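Local coordinates for carbohydrate binding protein, putative, cpb33A (Cellvibrio japonicus, PDB 5FJQ) that is a copper-dependent lytic polysaccharide monooxygenase domain from a larger secreted protein, important for efficient use of chitin by this bacterium, at residues 99-104 against 163-168; 91-96 against 137-142. All blocks are in the same frame, centred on the assembly; numbering follows the deposited sequence.

Contact 1: 99-104 against 163-168. With CU (copper (II) ion), chain D.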
loop_
_atom_site.group_PDB
_atom_site.type_symbol
_atom_site.label_atom_id
_atom_site.label_comp_id
_atom_site.label_asym_id
_atom_site.label_seq_id
_atom_site.Cartn_x
_atom_site.Cartn_y
_atom_site.Cartn_z
ATOM N N ALA A 99 12.882 11.900 0.109
ATOM C CA ALA A 99 12.029 12.607 -0.867
ATOM C C ALA A 99 12.458 12.393 -2.329
ATOM O O ALA A 99 13.615 12.096 -2.597
ATOM C CB ALA A 99 12.003 14.069 -0.544
ATOM N N HIS A 100 11.511 12.523 -3.260
ATOM C CA HIS A 100 11.786 12.398 -4.669
ATOM C C HIS A 100 10.861 13.365 -5.421
ATOM O O HIS A 100 9.828 13.816 -4.861
ATOM C CB HIS A 100 11.600 10.965 -5.151
ATOM C CG HIS A 100 12.552 9.977 -4.537
ATOM N ND1 HIS A 100 13.914 10.158 -4.549
ATOM C CD2 HIS A 100 12.337 8.805 -3.892
ATOM C CE1 HIS A 100 14.510 9.117 -3.973
ATOM N NE2 HIS A 100 13.568 8.298 -3.541
ATOM N N LYS A 101 11.240 13.708 -6.672
ATOM C CA LYS A 101 10.331 14.442 -7.567
ATOM C C LYS A 101 9.280 13.406 -7.947
ATOM O O LYS A 101 9.610 12.258 -8.097
ATOM C CB LYS A 101 11.055 15.028 -8.790
ATOM C CG LYS A 101 12.298 15.821 -8.439
ATOM C CD LYS A 101 12.535 16.950 -9.421
ATOM C CE LYS A 101 13.364 18.087 -8.816
ATOM N NZ LYS A 101 12.510 19.044 -8.042
ATOM N N THR A 102 8.014 13.822 -8.003
ATOM C CA THR A 102 6.833 12.913 -8.066
ATOM C C THR A 102 6.049 13.197 -9.342
ATOM O O THR A 102 5.675 14.353 -9.609
ATOM C CB THR A 102 5.906 13.140 -6.841
ATOM O OG1 THR A 102 6.629 12.764 -5.659
ATOM C CG2 THR A 102 4.633 12.325 -6.913
ATOM N N LYS A 103 5.787 12.134 -10.100
ATOM C CA LYS A 103 4.822 12.157 -11.202
ATOM C C LYS A 103 3.411 12.112 -10.605
ATOM O O LYS A 103 2.498 12.882 -11.012
ATOM C CB LYS A 103 5.086 10.996 -12.152
ATOM C CG LYS A 103 4.330 11.102 -13.463
ATOM C CD LYS A 103 4.838 12.251 -14.310
ATOM C CE LYS A 103 5.721 11.758 -15.441
ATOM N NZ LYS A 103 6.485 12.875 -16.061
ATOM N N TYR A 104 3.225 11.266 -9.595
ATOM C CA TYR A 104 1.931 11.173 -8.870
ATOM C C TYR A 104 1.918 10.274 -7.645
ATOM O O TYR A 104 2.727 9.309 -7.525
ATOM C CB TYR A 104 0.813 10.669 -9.808
ATOM C CG TYR A 104 1.086 9.353 -10.484
ATOM C CD1 TYR A 104 0.989 8.132 -9.777
ATOM C CD2 TYR A 104 1.347 9.309 -11.838
ATOM C CE1 TYR A 104 1.181 6.922 -10.414
ATOM C CE2 TYR A 104 1.544 8.106 -12.497
ATOM C CZ TYR A 104 1.477 6.913 -11.782
ATOM O OH TYR A 104 1.718 5.758 -12.441
ATOM N N TRP A 163 10.165 10.281 -13.623
ATOM C CA TRP A 163 11.351 9.787 -14.308
ATOM C C TRP A 163 11.904 10.832 -15.299
ATOM O O TRP A 163 13.038 10.699 -15.777
ATOM C CB TRP A 163 11.087 8.464 -15.031
ATOM C CG TRP A 163 10.121 8.638 -16.102
ATOM C CD1 TRP A 163 10.371 9.037 -17.392
ATOM C CD2 TRP A 163 8.698 8.490 -15.988
ATOM N NE1 TRP A 163 9.181 9.133 -18.105
ATOM C CE2 TRP A 163 8.139 8.800 -17.271
ATOM C CE3 TRP A 163 7.833 8.124 -14.928
ATOM C CZ2 TRP A 163 6.761 8.727 -17.520
ATOM C CZ3 TRP A 163 6.475 8.058 -15.168
ATOM C CH2 TRP A 163 5.940 8.351 -16.464
ATOM N N ASP A 164 11.108 11.833 -15.644
ATOM C CA ASP A 164 11.606 12.912 -16.520
ATOM C C ASP A 164 12.440 13.882 -15.741
ATOM O O ASP A 164 13.318 14.542 -16.309
ATOM C CB ASP A 164 10.463 13.681 -17.136
ATOM C CG ASP A 164 9.805 12.917 -18.250
ATOM O OD1 ASP A 164 10.550 12.394 -19.119
ATOM O OD2 ASP A 164 8.563 12.816 -18.210
ATOM N N ARG A 165 12.195 13.965 -14.441
ATOM C CA ARG A 165 12.803 15.030 -13.683
ATOM C C ARG A 165 13.845 14.481 -12.742
ATOM O O ARG A 165 14.477 15.238 -12.002
ATOM C CB ARG A 165 11.709 15.850 -12.930
ATOM C CG ARG A 165 10.783 16.665 -13.849
ATOM C CD ARG A 165 9.981 17.736 -13.148
ATOM N NE ARG A 165 8.783 17.190 -12.491
ATOM C CZ ARG A 165 8.484 17.300 -11.185
ATOM N NH1 ARG A 165 9.317 17.963 -10.377
ATOM N NH2 ARG A 165 7.360 16.741 -10.698
ATOM N N ASP A 166 13.990 13.161 -12.705
ATOM C CA ASP A 166 14.599 12.548 -11.535
ATOM C C ASP A 166 15.036 11.125 -11.773
ATOM O O ASP A 166 16.189 10.931 -12.129
ATOM C CB ASP A 166 13.673 12.709 -10.282
ATOM C CG ASP A 166 14.309 12.223 -8.999
ATOM O OD1 ASP A 166 15.446 11.660 -9.006
ATOM O OD2 ASP A 166 13.645 12.381 -7.949
ATOM N N ALA A 167 14.160 10.135 -11.546
ATOM C CA ALA A 167 14.450 8.724 -11.792
ATOM C C ALA A 167 13.131 7.947 -11.809
ATOM O O ALA A 167 12.112 8.400 -11.225
ATOM C CB ALA A 167 15.384 8.136 -10.736
ATOM N N ALA A 168 13.162 6.806 -12.499
ATOM C CA ALA A 168 12.019 5.910 -12.644
ATOM C C ALA A 168 12.025 4.977 -11.441
ATOM O O ALA A 168 12.993 4.302 -11.172
ATOM C CB ALA A 168 12.120 5.113 -13.937
HETATM CU CU CU D . 13.534 6.669 -2.549
HETATM O O HOH W 1 15.266 12.277 -5.681
#
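Trp163 lays one face of its six-membered ring beneath the end of Lys103, whose CE sits 3.8 Å from the ring centroid in a CH-pi contact while NZ makes a cation-pi contact. The Trp163 CG lies between backbone N and carbonyl carbon (chi1 65°), which brings the indole back under the lysine although its CB starts away from it. Next, Asp164 closes a salt bridge on the same ammonium, OD2 to Lys103 NZ at 3.0 Å, met on the anti side. Arg165 stretches across Lys101 at about a right angle, its guanidinium face over Lys101 CB; Asp162 and Asp135 bind its charge, and Gln136 takes Lys101 NZ. This loop between strands 152-161 and 169-178 flanks the copper site of an AA10 enzyme, the histidine brace, in which His100 NE2 binds copper at 1.9 Å alongside His1. Asp166 approaches His100 from the second shell: its OD2 accepts Lys101 N at 3.0 Å through the anti lone pair and also a water that His100 ND1 donates to, 2.8 Å from ND1 and in the ring plane. That bridge probably steadies the imidazole's rotation, while Arg161 pairs with Asp166 OD1.

Contact 2: 91-96 against 137-142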
loop_
_atom_site.group_PDB
_atom_site.type_symbol
_atom_site.label_atom_id
_atom_site.label_comp_id
_atom_site.label_asym_id
_atom_site.label_seq_id
_atom_site.Cartn_x
_atom_site.Cartn_y
_atom_site.Cartn_z
ATOM N N GLU A 91 -7.932 11.758 5.044
ATOM C CA GLU A 91 -6.483 11.968 4.779
ATOM C C GLU A 91 -5.652 10.649 4.812
ATOM O O GLU A 91 -5.803 9.794 5.713
ATOM C CB GLU A 91 -5.800 12.975 5.733
ATOM C CG GLU A 91 -6.581 14.256 5.966
ATOM C CD GLU A 91 -5.690 15.428 6.325
ATOM O OE1 GLU A 91 -4.620 15.241 6.971
ATOM O OE2 GLU A 91 -6.055 16.548 5.915
ATOM N N PHE A 92 -4.796 10.548 3.810
ATOM C CA PHE A 92 -3.750 9.525 3.667
ATOM C C PHE A 92 -2.400 10.216 3.602
ATOM O O PHE A 92 -2.200 11.206 2.884
ATOM C CB PHE A 92 -3.987 8.682 2.407
ATOM C CG PHE A 92 -5.173 7.763 2.506
ATOM C CD1 PHE A 92 -6.479 8.249 2.361
ATOM C CD2 PHE A 92 -5.006 6.450 2.821
ATOM C CE1 PHE A 92 -7.562 7.385 2.490
ATOM C CE2 PHE A 92 -6.090 5.579 2.962
ATOM C CZ PHE A 92 -7.364 6.050 2.797
ATOM N N VAL A 93 -1.469 9.704 4.376
ATOM C CA VAL A 93 -0.260 10.444 4.566
ATOM C C VAL A 93 0.856 9.498 4.268
ATOM O O VAL A 93 0.867 8.404 4.848
ATOM C CB VAL A 93 -0.104 10.904 6.053
ATOM C CG1 VAL A 93 1.297 11.463 6.276
ATOM C CG2 VAL A 93 -1.229 11.890 6.482
ATOM N N TRP A 94 1.788 9.957 3.429
ATOM C CA TRP A 94 2.999 9.183 3.119
ATOM C C TRP A 94 4.103 9.837 3.928
ATOM O O TRP A 94 4.316 11.040 3.821
ATOM C CB TRP A 94 3.384 9.218 1.631
ATOM C CG TRP A 94 2.641 8.270 0.711
ATOM C CD1 TRP A 94 1.405 8.449 0.250
ATOM C CD2 TRP A 94 3.150 7.085 0.051
ATOM N NE1 TRP A 94 1.011 7.429 -0.589
ATOM C CE2 TRP A 94 2.084 6.581 -0.764
ATOM C CE3 TRP A 94 4.382 6.394 0.073
ATOM C CZ2 TRP A 94 2.206 5.440 -1.532
ATOM C CZ3 TRP A 94 4.510 5.266 -0.690
ATOM C CH2 TRP A 94 3.412 4.759 -1.480
ATOM N N THR A 95 4.768 9.048 4.757
ATOM C CA THR A 95 5.973 9.508 5.414
ATOM C C THR A 95 7.128 9.025 4.555
ATOM O O THR A 95 7.374 7.821 4.424
ATOM C CB THR A 95 6.077 8.968 6.850
ATOM O OG1 THR A 95 4.988 9.522 7.575
ATOM C CG2 THR A 95 7.385 9.429 7.483
ATOM N N ASN A 96 7.799 9.995 3.953
ATOM C CA ASN A 96 8.892 9.776 3.078
ATOM C C ASN A 96 10.233 9.828 3.802
ATOM O O ASN A 96 10.560 10.837 4.408
ATOM C CB ASN A 96 8.809 10.786 1.927
ATOM C CG ASN A 96 7.503 10.654 1.189
ATOM O OD1 ASN A 96 6.858 9.613 1.313
ATOM N ND2 ASN A 96 7.035 11.739 0.559
ATOM N N GLU A 137 8.942 16.120 -1.064
ATOM C CA GLU A 137 8.121 16.349 0.070
ATOM C C GLU A 137 8.570 15.379 1.102
ATOM O O GLU A 137 8.668 14.227 0.824
ATOM C CB GLU A 137 6.696 15.985 -0.264
ATOM C CG GLU A 137 6.000 17.083 -1.072
ATOM C CD GLU A 137 4.652 16.627 -1.543
ATOM O OE1 GLU A 137 4.530 15.501 -2.108
ATOM O OE2 GLU A 137 3.720 17.421 -1.361
ATOM N N TRP A 138 8.845 15.856 2.304
ATOM C CA TRP A 138 9.103 14.941 3.365
ATOM C C TRP A 138 7.864 14.197 3.787
ATOM O O TRP A 138 7.935 13.055 4.282
ATOM C CB TRP A 138 9.727 15.710 4.543
ATOM C CG TRP A 138 11.141 16.150 4.225
ATOM C CD1 TRP A 138 11.602 17.440 4.092
ATOM C CD2 TRP A 138 12.267 15.283 3.959
ATOM N NE1 TRP A 138 12.950 17.423 3.791
ATOM C CE2 TRP A 138 13.381 16.116 3.702
ATOM C CE3 TRP A 138 12.442 13.873 3.929
ATOM C CZ2 TRP A 138 14.668 15.585 3.426
ATOM C CZ3 TRP A 138 13.706 13.350 3.651
ATOM C CH2 TRP A 138 14.804 14.204 3.400
ATOM N N VAL A 139 6.717 14.872 3.663
ATOM C CA VAL A 139 5.466 14.275 4.018
ATOM C C VAL A 139 4.501 14.611 2.893
ATOM O O VAL A 139 4.469 15.748 2.401
ATOM C CB VAL A 139 4.884 14.789 5.347
ATOM C CG1 VAL A 139 3.617 14.001 5.634
ATOM C CG2 VAL A 139 5.861 14.587 6.521
ATOM N N SER A 140 3.753 13.626 2.453
ATOM C CA SER A 140 2.890 13.797 1.281
ATOM C C SER A 140 1.485 13.480 1.733
ATOM O O SER A 140 1.206 12.384 2.175
ATOM C CB SER A 140 3.341 12.836 0.139
ATOM O OG SER A 140 4.509 13.244 -0.480
ATOM N N THR A 141 0.588 14.456 1.649
ATOM C CA THR A 141 -0.744 14.265 2.145
ATOM C C THR A 141 -1.785 14.350 1.033
ATOM O O THR A 141 -1.809 15.289 0.235
ATOM C CB THR A 141 -1.154 15.271 3.285
ATOM O OG1 THR A 141 -0.148 15.231 4.310
ATOM C CG2 THR A 141 -2.379 14.780 3.864
ATOM N N HIS A 142 -2.645 13.338 1.001
ATOM C CA HIS A 142 -3.657 13.259 -0.024
ATOM C C HIS A 142 -5.004 13.056 0.668
ATOM O O HIS A 142 -5.197 12.126 1.405
ATOM C CB HIS A 142 -3.267 12.114 -0.952
ATOM C CG HIS A 142 -1.844 12.201 -1.394
ATOM N ND1 HIS A 142 -0.888 11.270 -1.029
ATOM C CD2 HIS A 142 -1.198 13.135 -2.124
ATOM C CE1 HIS A 142 0.284 11.632 -1.522
ATOM N NE2 HIS A 142 0.119 12.740 -2.219
#
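Glu91 reaches over to Thr141, its OE1 lying 3.9 Å from the threonine CG2. Phe92 and His142 form a hydrogen-bonded antiparallel pair, exchanging two backbone bonds; the phenyl ring itself leads away from His142, packing on Val144 and Leu146 farther along the partner strand and meeting Tyr107. At Val93 the pairing is non-hydrogen-bonded. Its CG2 lies alongside CG2 of Thr141, both side chains pointing the same way, and its CG1, anti to the backbone N (chi1 170°), meets CG1 of Val139 at 3.5 Å, tighter than usual for two methyls. Trp94 and Ser140 form a second hydrogen-bonded pair, with Trp94 N to Ser140 O at 2.8 Å. Strand 88-96 is here the middle of a three-stranded antiparallel sheet, flanked by 2-6 and 139-146, one layer of the immunoglobulin-like beta-sandwich on which LPMO domains are built. Phe92, Trp94, Ser140 and His142 share the face turned to the other layer. There Trp94 CD1 touches His142 CE1 at 3.8 Å, close to the plane of the imidazole, the ring planes at 74°; Ser157 takes the indole NE1, and ND1 of His142 is hydrogen-bonded to Tyr107 OH. Thr95, on the face with Val93, stands opposite Val139, and its OG1 is hydrogen-bonded to Ser5 OG. Asn96 finishes the strand with three bonds. Its N reaches Trp138 O, and one amide nitrogen, ND2, serves both Glu137 O at 3.0 Å and Ser140 OG at 3.1 Å, each in the amide plane. The bond to Glu137 is the straighter (166°), though it arrives above that carbonyl's plane. Ser140 OG in turn donates to Glu137 OE1 at 2.8 Å, from above the carboxylate plane.

Reading from the N terminus, strand 2-6 comes first and later becomes the sheet neighbour of strand 88-96, which supplies the first side of contact 2. Just beyond it the chain enters 99-104, the first side of contact 1. It then runs through strands 102-109 and 126-130 to 137-142, where contact 2 closes its loop, and on through strand 152-161 to 163-168, where contact 1 closes. The two loops therefore cross rather than nest. Contact 2 belongs to the three-stranded sheet, whereas contact 1 joins the start of strand 102-109, in the other sheet, to the loop between strands 152-161 and 169-178. They meet where Ala99 CB packs on Glu137 O at 3.6 Å.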